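Local coordinates for putative triphosphoribosyl-dephospho-coA synthase (Archaeoglobus fulgidus DSM 4304, PDB 3H9P), which is of unknown function but, as a CitG-family protein, may bind ATP and act as a triphosphoribosyl-dephospho-CoA synthase, at residues I36-G39 with V40-A43; R120-E123 with E124-Q128; K129-N132 with L133-M137; D234-A237 with S238-L242. All blocks are in the same frame, centred on the assembly; numbering follows the deposited sequence.

The four contacts follow one another along an all-helical chain, and each shows neighbouring turns or a helix end held by short-range bonds. Contact 1 lies on helix 36-46, contact 2 on helix 118-129, contact 3 at the start of helix 133-138 and contact 4 on helix 230-246. Contacts 2 and 3, with centres about 11 Å apart, belong to consecutive helices and both meet the second subunit, so they form part of the dimer interface. Contact 1, its centre about 16 Å from that of contact 3, touches it through Ile-36 and Leu-133. Contact 4 is deepest, about 7 Å from the chain centre, and its centre is about 31 Å from that of contact 2.

Contact 1 of 4, residues I36-G39 with V40-A43; sequences IGEG and VLRA
Glu-38 and Arg-42 stand one turn apart on the alpha-helix of residues 36-46, where i to i+4 pairing acts on backbone and side chains alike. The backbone bonds come first. Val-40 N donates to Ile-36 O at 3.0 Å, Leu-41 N to Gly-37 O, Arg-42 N to Glu-38 O and Ala-43 N to Gly-39 O, the last at 2.8 Å. These four successive bonds carry the buried Gly-37 and Gly-39 through the first turns in regular helical form, while Gly-37 N is taken up by Asp-94 OD1.

The charged pair is looser. Glu-38 OE1 meets Arg-42 NE at the edge of the guanidinium, in its plane, but at 3.4 Å the bond within this salt bridge is weak, and the carboxylate and guanidinium planes stand 77° apart. Both groups have further partners: OE2 of Glu-38 is bonded to Ser-97 OG, and NH1 of Arg-42 forms a salt bridge with Glu-29. The pair is thus one link in a chain of polar contacts that ties this helix to its surroundings.

Van der Waals contacts make up the rest. Leu-41 lies alongside Glu-38, its CD2 4.0 Å from Glu-38 OE2. Val-40 and Ala-43 also face helix 58-68, touching Phe-58 and Phe-61 respectively. With CG1 of Val-40 anti to the backbone N (chi1 177°), its CG2 turns back over the preceding turn, 3.3 Å from Ile-36 O and 4.4 Å from Ile-36 CG2.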
loop_
_atom_site.group_PDB
_atom_site.type_symbol
_atom_site.label_atom_id
_atom_site.label_comp_id
_atom_site.label_asym_id
_atom_site.label_seq_id
_atom_site.Cartn_x
_atom_site.Cartn_y
_atom_site.Cartn_z
ATOM N N ILE A 36 5.717 -9.212 -21.228
ATOM C CA ILE A 36 4.991 -8.180 -20.468
ATOM C C ILE A 36 5.926 -7.236 -19.677
ATOM O O ILE A 36 5.923 -6.030 -19.916
ATOM C CB ILE A 36 3.859 -8.738 -19.557
ATOM C CG1 ILE A 36 2.856 -9.610 -20.339
ATOM C CG2 ILE A 36 3.130 -7.572 -18.763
ATOM C CD1 ILE A 36 2.265 -8.993 -21.542
ATOM N N GLY A 37 6.681 -7.806 -18.733
ATOM C CA GLY A 37 7.594 -7.085 -17.857
ATOM C C GLY A 37 8.552 -6.179 -18.606
ATOM O O GLY A 37 8.587 -4.960 -18.381
ATOM N N GLU A 38 9.352 -6.790 -19.476
ATOM C CA GLU A 38 10.285 -6.068 -20.330
ATOM C C GLU A 38 9.587 -4.952 -21.075
ATOM O O GLU A 38 10.129 -3.857 -21.195
ATOM C CB GLU A 38 10.911 -7.009 -21.368
ATOM C CG GLU A 38 12.231 -7.567 -20.971
ATOM C CD GLU A 38 13.078 -6.544 -20.223
ATOM O OE1 GLU A 38 13.505 -5.543 -20.860
ATOM O OE2 GLU A 38 13.288 -6.745 -18.999
ATOM N N GLY A 39 8.398 -5.254 -21.580
ATOM C CA GLY A 39 7.582 -4.294 -22.307
ATOM C C GLY A 39 7.253 -3.039 -21.523
ATOM O O GLY A 39 7.419 -1.907 -22.027
ATOM N N VAL A 40 6.799 -3.235 -20.282
ATOM C CA VAL A 40 6.430 -2.110 -19.415
ATOM C C VAL A 40 7.683 -1.316 -19.158
ATOM O O VAL A 40 7.677 -0.116 -19.333
ATOM C CB VAL A 40 5.805 -2.581 -18.071
ATOM C CG1 VAL A 40 5.491 -1.393 -17.116
ATOM C CG2 VAL A 40 4.577 -3.440 -18.321
ATOM N N LEU A 41 8.776 -2.005 -18.849
ATOM C CA LEU A 41 10.048 -1.354 -18.558
ATOM C C LEU A 41 10.643 -0.536 -19.721
ATOM O O LEU A 41 11.136 0.578 -19.521
ATOM C CB LEU A 41 11.059 -2.372 -17.998
ATOM C CG LEU A 41 12.479 -1.884 -17.687
ATOM C CD1 LEU A 41 12.491 -0.920 -16.523
ATOM C CD2 LEU A 41 13.453 -3.045 -17.411
ATOM N N ARG A 42 10.576 -1.093 -20.930
ATOM C CA ARG A 42 10.983 -0.403 -22.148
ATOM C C ARG A 42 10.080 0.789 -22.414
ATOM O O ARG A 42 10.569 1.903 -22.683
ATOM C CB ARG A 42 10.967 -1.369 -23.330
ATOM C CG ARG A 42 12.361 -1.999 -23.567
ATOM C CD ARG A 42 12.352 -3.482 -23.959
ATOM N NE ARG A 42 13.698 -4.044 -23.886
ATOM C CZ ARG A 42 14.569 -4.094 -24.901
ATOM N NH1 ARG A 42 14.244 -3.623 -26.100
ATOM N NH2 ARG A 42 15.778 -4.625 -24.714
ATOM N N ALA A 43 8.775 0.580 -22.318
ATOM C CA ALA A 43 7.837 1.675 -22.530
ATOM C C ALA A 43 8.189 2.822 -21.618
ATOM O O ALA A 43 8.225 3.967 -22.050
ATOM C CB ALA A 43 6.362 1.228 -22.321
#

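Contact 2 of 4, residues R120-E123 with E124-Q128; sequences RKTE and EEIAQ
Glu-124 turns its CG into the crowded position between its own backbone N and carbonyl carbon (chi1 80°), and from there the extended chain runs back over the preceding turn, beside Arg-120 and Lys-121. CG of Glu-124 rests 3.4 Å from Lys-121 O, and its OE2 comes within 3.6 Å of Arg-120 O, an oxygen already taken by Glu-124 N. Thr-122 sets its methyl anti to the backbone N, whereas Ile-126 sends CG1 back beside its own N (chi1 -67°). These two torsions bring Thr-122 CG2 to 3.8 Å from Ile-126 CD1, the side chains crossing at a slant.

Beneath them runs the ordinary ladder of an alpha-helix. Ile-126 N reaches Thr-122 O at 2.8 Å in a nearly straight bond (177°), and Ala-127 N reaches Glu-123 O at 2.9 Å. Thr-122 OG1 bonds to Lys-118 O one turn earlier, so its polar branch is spent on its own helix while the methyl serves the packing. Glu-123 and Ile-126 also touch Leu-99 of helix 92-105.

The carboxylates look to the second subunit, where Glu-124 OE1 and Glu-125 OE2 both form salt bridges with Lys-138. With an alanine in place of Glu-124, Lys-138 of the second subunit would probably lose one of its carboxylate mates and become freer to swing. Two acids round one amine are likely to favour its charged form, and the shared lysine in turn probably offsets the repulsion between the two neighbouring carboxylates.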
loop_
_atom_site.group_PDB
_atom_site.type_symbol
_atom_site.label_atom_id
_atom_site.label_comp_id
_atom_site.label_asym_id
_atom_site.label_seq_id
_atom_site.Cartn_x
_atom_site.Cartn_y
_atom_site.Cartn_z
ATOM N N ARG A 120 14.613 -3.809 -2.345
ATOM C CA ARG A 120 15.544 -4.934 -2.275
ATOM C C ARG A 120 14.926 -6.177 -1.635
ATOM O O ARG A 120 15.103 -7.287 -2.129
ATOM C CB ARG A 120 16.777 -4.518 -1.492
ATOM C CG ARG A 120 17.893 -5.549 -1.453
ATOM C CD ARG A 120 19.222 -4.853 -1.230
ATOM N NE ARG A 120 19.292 -3.639 -2.041
ATOM C CZ ARG A 120 20.144 -2.638 -1.844
ATOM N NH1 ARG A 120 21.039 -2.686 -0.855
ATOM N NH2 ARG A 120 20.099 -1.583 -2.653
ATOM N N LYS A 121 14.219 -5.976 -0.527
ATOM C CA LYS A 121 13.553 -7.059 0.178
ATOM C C LYS A 121 12.328 -7.590 -0.566
ATOM O O LYS A 121 12.067 -8.790 -0.581
ATOM C CB LYS A 121 13.221 -6.623 1.607
ATOM C CG LYS A 121 14.492 -6.662 2.484
ATOM C CD LYS A 121 14.350 -5.915 3.771
ATOM C CE LYS A 121 15.676 -5.917 4.509
ATOM N NZ LYS A 121 15.508 -5.394 5.876
ATOM N N THR A 122 11.610 -6.687 -1.209
ATOM C CA THR A 122 10.509 -7.084 -2.046
ATOM C C THR A 122 11.010 -7.896 -3.233
ATOM O O THR A 122 10.493 -8.997 -3.494
ATOM C CB THR A 122 9.675 -5.892 -2.505
ATOM O OG1 THR A 122 9.311 -5.113 -1.357
ATOM C CG2 THR A 122 8.406 -6.382 -3.174
ATOM N N GLU A 123 12.030 -7.367 -3.915
ATOM C CA GLU A 123 12.612 -8.041 -5.066
ATOM C C GLU A 123 13.073 -9.425 -4.663
ATOM O O GLU A 123 12.852 -10.397 -5.383
ATOM C CB GLU A 123 13.814 -7.276 -5.617
ATOM C CG GLU A 123 13.486 -5.976 -6.315
ATOM C CD GLU A 123 14.682 -5.039 -6.372
ATOM O OE1 GLU A 123 15.703 -5.308 -5.699
ATOM O OE2 GLU A 123 14.605 -4.020 -7.080
ATOM N N GLU A 124 13.698 -9.525 -3.498
ATOM C CA GLU A 124 14.246 -10.815 -3.121
ATOM C C GLU A 124 13.157 -11.835 -2.778
ATOM O O GLU A 124 13.334 -13.009 -3.043
ATOM C CB GLU A 124 15.380 -10.704 -2.087
ATOM C CG GLU A 124 14.999 -10.516 -0.633
ATOM C CD GLU A 124 16.236 -10.349 0.263
ATOM O OE1 GLU A 124 16.460 -11.210 1.151
ATOM O OE2 GLU A 124 17.004 -9.370 0.064
ATOM N N GLU A 125 12.012 -11.387 -2.264
ATOM C CA GLU A 125 10.908 -12.318 -2.004
ATOM C C GLU A 125 10.117 -12.679 -3.246
ATOM O O GLU A 125 9.687 -13.829 -3.398
ATOM C CB GLU A 125 9.994 -11.828 -0.888
ATOM C CG GLU A 125 10.693 -11.816 0.419
ATOM C CD GLU A 125 11.284 -13.174 0.788
ATOM O OE1 GLU A 125 10.526 -14.168 0.794
ATOM O OE2 GLU A 125 12.512 -13.236 1.065
ATOM N N ILE A 126 9.948 -11.709 -4.135
ATOM C CA ILE A 126 9.455 -12.014 -5.470
ATOM C C ILE A 126 10.268 -13.134 -6.104
ATOM O O ILE A 126 9.719 -14.173 -6.466
ATOM C CB ILE A 126 9.402 -10.790 -6.402
ATOM C CG1 ILE A 126 8.332 -9.811 -5.902
ATOM C CG2 ILE A 126 9.030 -11.240 -7.812
ATOM C CD1 ILE A 126 8.506 -8.416 -6.426
ATOM N N ALA A 127 11.577 -12.931 -6.192
ATOM C CA ALA A 127 12.485 -13.974 -6.674
ATOM C C ALA A 127 12.283 -15.316 -5.949
ATOM O O ALA A 127 11.910 -16.308 -6.574
ATOM C CB ALA A 127 13.939 -13.507 -6.567
ATOM N N GLN A 128 12.490 -15.320 -4.629
ATOM C CA GLN A 128 12.431 -16.537 -3.810
ATOM C C GLN A 128 11.148 -17.349 -3.977
ATOM O O GLN A 128 11.209 -18.568 -4.156
ATOM C CB GLN A 128 12.620 -16.204 -2.326
ATOM C CG GLN A 128 13.950 -15.563 -1.959
ATOM C CD GLN A 128 15.125 -16.501 -2.107
ATOM O OE1 GLN A 128 15.358 -17.345 -1.249
ATOM N NE2 GLN A 128 15.883 -16.349 -3.194
#

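Contact 3 of 4, residues K129-N132 with L133-M137; sequences KKIN and LYEWM
Asn-132 and Glu-135 form a capping box at the start of helix 133-138. Asn-132 OD1 accepts Glu-135 N at 2.7 Å in a nearly straight bond (173°), and also takes a weak, strongly bent one from Tyr-134 N. The Asn-132 torsion (chi1 86°) brings OD1 to these two N-H groups. In return Glu-135 OE1 receives Asn-132 N at 2.9 Å, on the anti side of its carboxylate. Trp-136 N goes to Asn-132 O, again at 2.9 Å.

An apolar pairing flanks the box: Ile-131 CG2 packs 4.0 Å from Trp-136 CB, the N' to N4 placing of a hydrophobic staple. With an alanine at Asn-132, Glu-135 N would probably be left without its side-chain acceptor and the first turn freer to fray.

Farther out, Thr-90 OG1 accepts Leu-133 N, and Lys-129 of the second subunit forms a salt bridge with Glu-135 OE1. Before the cap, a Schellman motif at Lys-130 ends helix 118-129. Termination and restart thus fall within a few residues, and the new helix settles with Leu-133 and Trp-136 on helix 92-105, Tyr-134 on helix 76-88 and selenomethionine Met-137 on helix 145-151.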
loop_
_atom_site.group_PDB
_atom_site.type_symbol
_atom_site.label_atom_id
_atom_site.label_comp_id
_atom_site.label_asym_id
_atom_site.label_seq_id
_atom_site.Cartn_x
_atom_site.Cartn_y
_atom_site.Cartn_z
ATOM N N LYS A 129 9.993 -16.680 -3.908
ATOM C CA LYS A 129 8.694 -17.356 -3.969
ATOM C C LYS A 129 8.163 -17.478 -5.387
ATOM O O LYS A 129 7.020 -17.942 -5.604
ATOM C CB LYS A 129 7.660 -16.630 -3.092
ATOM C CG LYS A 129 7.927 -16.729 -1.587
ATOM C CD LYS A 129 7.971 -18.169 -1.168
ATOM C CE LYS A 129 7.931 -18.331 0.308
ATOM N NZ LYS A 129 8.120 -19.762 0.643
ATOM N N LYS A 130 8.977 -17.026 -6.343
ATOM C CA LYS A 130 8.636 -17.073 -7.761
ATOM C C LYS A 130 7.246 -16.487 -8.005
ATOM O O LYS A 130 6.322 -17.145 -8.511
ATOM C CB LYS A 130 8.783 -18.505 -8.285
ATOM C CG LYS A 130 10.221 -19.010 -8.167
ATOM C CD LYS A 130 10.367 -20.403 -8.777
ATOM C CE LYS A 130 11.588 -21.133 -8.264
ATOM N NZ LYS A 130 11.828 -22.448 -8.976
ATOM N N ILE A 131 7.099 -15.228 -7.613
ATOM C CA ILE A 131 5.807 -14.577 -7.681
ATOM C C ILE A 131 5.685 -13.846 -8.997
ATOM O O ILE A 131 6.329 -12.798 -9.228
ATOM C CB ILE A 131 5.525 -13.650 -6.474
ATOM C CG1 ILE A 131 5.720 -14.438 -5.167
ATOM C CG2 ILE A 131 4.129 -13.073 -6.587
ATOM C CD1 ILE A 131 5.345 -13.691 -3.843
ATOM N N ASN A 132 4.855 -14.408 -9.872
ATOM C CA ASN A 132 4.683 -13.816 -11.166
ATOM C C ASN A 132 3.841 -12.526 -11.088
ATOM O O ASN A 132 3.360 -12.129 -10.025
ATOM C CB ASN A 132 4.189 -14.850 -12.164
ATOM C CG ASN A 132 2.685 -15.009 -12.178
ATOM O OD1 ASN A 132 1.937 -14.248 -11.590
ATOM N ND2 ASN A 132 2.237 -16.016 -12.900
ATOM N N LEU A 133 3.669 -11.851 -12.203
ATOM C CA LEU A 133 3.104 -10.519 -12.138
ATOM C C LEU A 133 1.633 -10.612 -11.761
ATOM O O LEU A 133 1.080 -9.727 -11.125
ATOM C CB LEU A 133 3.270 -9.828 -13.474
ATOM C CG LEU A 133 2.677 -8.434 -13.653
ATOM C CD1 LEU A 133 3.339 -7.409 -12.642
ATOM C CD2 LEU A 133 2.929 -8.058 -15.109
ATOM N N TYR A 134 1.012 -11.719 -12.160
ATOM C CA TYR A 134 -0.400 -11.947 -11.897
ATOM C C TYR A 134 -0.600 -12.148 -10.409
ATOM O O TYR A 134 -1.437 -11.474 -9.792
ATOM C CB TYR A 134 -0.883 -13.152 -12.685
ATOM C CG TYR A 134 -2.335 -13.461 -12.486
ATOM C CD1 TYR A 134 -3.306 -12.686 -13.112
ATOM C CD2 TYR A 134 -2.748 -14.554 -11.699
ATOM C CE1 TYR A 134 -4.645 -12.963 -12.975
ATOM C CE2 TYR A 134 -4.121 -14.845 -11.542
ATOM C CZ TYR A 134 -5.052 -14.032 -12.200
ATOM O OH TYR A 134 -6.394 -14.234 -12.098
ATOM N N GLU A 135 0.190 -13.061 -9.849
ATOM C CA GLU A 135 0.117 -13.421 -8.419
ATOM C C GLU A 135 0.427 -12.217 -7.548
ATOM O O GLU A 135 -0.239 -11.969 -6.560
ATOM C CB GLU A 135 1.047 -14.597 -8.098
ATOM C CG GLU A 135 0.739 -15.818 -8.959
ATOM C CD GLU A 135 1.857 -16.865 -9.022
ATOM O OE1 GLU A 135 3.068 -16.529 -9.060
ATOM O OE2 GLU A 135 1.513 -18.064 -9.053
ATOM N N TRP A 136 1.443 -11.469 -7.931
ATOM C CA TRP A 136 1.783 -10.248 -7.235
ATOM C C TRP A 136 0.550 -9.353 -7.159
ATOM O O TRP A 136 0.127 -8.964 -6.067
ATOM C CB TRP A 136 2.917 -9.537 -7.965
ATOM C CG TRP A 136 3.587 -8.491 -7.134
ATOM C CD1 TRP A 136 3.571 -8.389 -5.776
ATOM C CD2 TRP A 136 4.430 -7.434 -7.604
ATOM N NE1 TRP A 136 4.319 -7.315 -5.368
ATOM C CE2 TRP A 136 4.871 -6.715 -6.465
ATOM C CE3 TRP A 136 4.849 -7.013 -8.884
ATOM C CZ2 TRP A 136 5.715 -5.588 -6.555
ATOM C CZ3 TRP A 136 5.690 -5.872 -8.981
ATOM C CH2 TRP A 136 6.108 -5.179 -7.818
HETATM N N MSE A 137 -0.036 -9.069 -8.328
HETATM C CA MSE A 137 -1.224 -8.224 -8.439
HETATM C C MSE A 137 -2.394 -8.774 -7.606
HETATM O O MSE A 137 -3.170 -7.974 -7.076
HETATM C CB MSE A 137 -1.655 -8.017 -9.902
HETATM C CG MSE A 137 -0.738 -7.154 -10.759
HETATM SE SE MSE A 137 -0.269 -5.375 -10.030
HETATM C CE MSE A 137 1.333 -5.875 -9.027
#

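Contact 4 of 4, residues D234-A237 with S238-L242; sequences DLTA and SSIFL
Asp-234 opens the contact by accepting Ser-238 N at its carbonyl O, 3.1 Å away and in the carbonyl plane. This is an i to i+4 bond of helix 230-246, an alpha-helix running through the interior of this all-helical fold. The side chain of Asp-234 turns from the following turn and packs against Ala-60 and Leu-63 of helix 58-68.

At Leu-235 the pattern becomes richer. Its carbonyl O takes Ser-239 N at 3.1 Å, a donor standing well above the carbonyl plane, and two serine hydroxyls crowd the same oxygen. Ser-239 OG lies 3.0 Å from Leu-235 O, and Ser-238 OG lies 3.2 Å from it. Ser-238 gets there because its OG sits between the backbone N and the carbonyl carbon (chi1 62°), whereas Ser-239 OG is folded beside its own N. Either hydroxyl has an alternative in helix 155-167: Ser-238 OG pairs with Ser-157 OG, and Ser-239 OG with Ser-157 O. These buried polar atoms are thereby supplied with partners where two helices meet.

Thr-236 presents its O to Ile-240 N at 3.0 Å, and Ile-240 CG1 comes up to the same oxygen, 3.2 Å from Thr-236 O. The threonine's OG1 bonds back to Ile-232 O, while the side chain packs on Val-174 and Tyr-178 of helix 171-182.

Ala-237 ends the walk. Phe-241, whose side chain touches Leu-64 of helix 58-68, donates its backbone N to Ala-237 O at 3.1 Å and keeps its CB 3.9 Å from that oxygen.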
loop_
_atom_site.group_PDB
_atom_site.type_symbol
_atom_site.label_atom_id
_atom_site.label_comp_id
_atom_site.label_asym_id
_atom_site.label_seq_id
_atom_site.Cartn_x
_atom_site.Cartn_y
_atom_site.Cartn_z
ATOM N N ASP A 234 -5.207 6.911 -16.810
ATOM C CA ASP A 234 -4.686 5.584 -17.197
ATOM C C ASP A 234 -5.812 4.699 -17.729
ATOM O O ASP A 234 -5.697 4.149 -18.832
ATOM C CB ASP A 234 -3.940 4.883 -16.034
ATOM C CG ASP A 234 -2.610 5.598 -15.657
ATOM O OD1 ASP A 234 -2.097 6.351 -16.505
ATOM O OD2 ASP A 234 -2.054 5.409 -14.537
ATOM N N LEU A 235 -6.920 4.601 -16.973
ATOM C CA LEU A 235 -8.034 3.721 -17.333
ATOM C C LEU A 235 -8.786 4.245 -18.537
ATOM O O LEU A 235 -9.420 3.485 -19.289
ATOM C CB LEU A 235 -8.983 3.567 -16.148
ATOM C CG LEU A 235 -8.428 2.700 -15.006
ATOM C CD1 LEU A 235 -9.084 3.041 -13.657
ATOM C CD2 LEU A 235 -8.583 1.214 -15.289
ATOM N N THR A 236 -8.723 5.550 -18.747
ATOM C CA THR A 236 -9.381 6.110 -19.907
ATOM C C THR A 236 -8.629 5.638 -21.172
ATOM O O THR A 236 -9.228 5.318 -22.192
ATOM C CB THR A 236 -9.420 7.623 -19.762
ATOM O OG1 THR A 236 -10.217 7.901 -18.621
ATOM C CG2 THR A 236 -10.024 8.333 -21.010
ATOM N N ALA A 237 -7.317 5.553 -21.062
ATOM C CA ALA A 237 -6.479 5.159 -22.175
ATOM C C ALA A 237 -6.650 3.701 -22.487
ATOM O O ALA A 237 -6.686 3.334 -23.649
ATOM C CB ALA A 237 -4.987 5.468 -21.867
ATOM N N SER A 238 -6.710 2.853 -21.474
ATOM C CA SER A 238 -6.845 1.431 -21.762
ATOM C C SER A 238 -8.234 1.152 -22.393
ATOM O O SER A 238 -8.354 0.277 -23.256
ATOM C CB SER A 238 -6.600 0.592 -20.511
ATOM O OG SER A 238 -7.553 0.874 -19.518
ATOM N N SER A 239 -9.260 1.896 -21.936
ATOM C CA SER A 239 -10.606 1.838 -22.512
ATOM C C SER A 239 -10.636 2.254 -24.001
ATOM O O SER A 239 -11.360 1.644 -24.773
ATOM C CB SER A 239 -11.578 2.753 -21.743
ATOM O OG SER A 239 -11.845 2.252 -20.470
ATOM N N ILE A 240 -9.895 3.320 -24.354
ATOM C CA ILE A 240 -9.759 3.770 -25.729
ATOM C C ILE A 240 -9.159 2.655 -26.569
ATOM O O ILE A 240 -9.657 2.344 -27.631
ATOM C CB ILE A 240 -8.875 5.063 -25.863
ATOM C CG1 ILE A 240 -9.566 6.293 -25.255
ATOM C CG2 ILE A 240 -8.582 5.377 -27.352
ATOM C CD1 ILE A 240 -8.656 7.521 -25.089
ATOM N N PHE A 241 -8.088 2.042 -26.069
ATOM C CA PHE A 241 -7.464 0.949 -26.767
ATOM C C PHE A 241 -8.457 -0.176 -27.053
ATOM O O PHE A 241 -8.546 -0.643 -28.168
ATOM C CB PHE A 241 -6.196 0.396 -26.092
ATOM C CG PHE A 241 -5.545 -0.728 -26.916
ATOM C CD1 PHE A 241 -4.783 -0.436 -28.039
ATOM C CD2 PHE A 241 -5.815 -2.064 -26.640
ATOM C CE1 PHE A 241 -4.242 -1.454 -28.855
ATOM C CE2 PHE A 241 -5.280 -3.098 -27.441
ATOM C CZ PHE A 241 -4.498 -2.788 -28.558
ATOM N N LEU A 242 -9.181 -0.630 -26.045
ATOM C CA LEU A 242 -10.208 -1.655 -26.311
ATOM C C LEU A 242 -11.281 -1.207 -27.301
ATOM O O LEU A 242 -11.641 -1.967 -28.209
ATOM C CB LEU A 242 -10.834 -2.182 -25.017
ATOM C CG LEU A 242 -9.804 -2.888 -24.128
ATOM C CD1 LEU A 242 -10.352 -3.292 -22.743
ATOM C CD2 LEU A 242 -9.216 -4.107 -24.874
#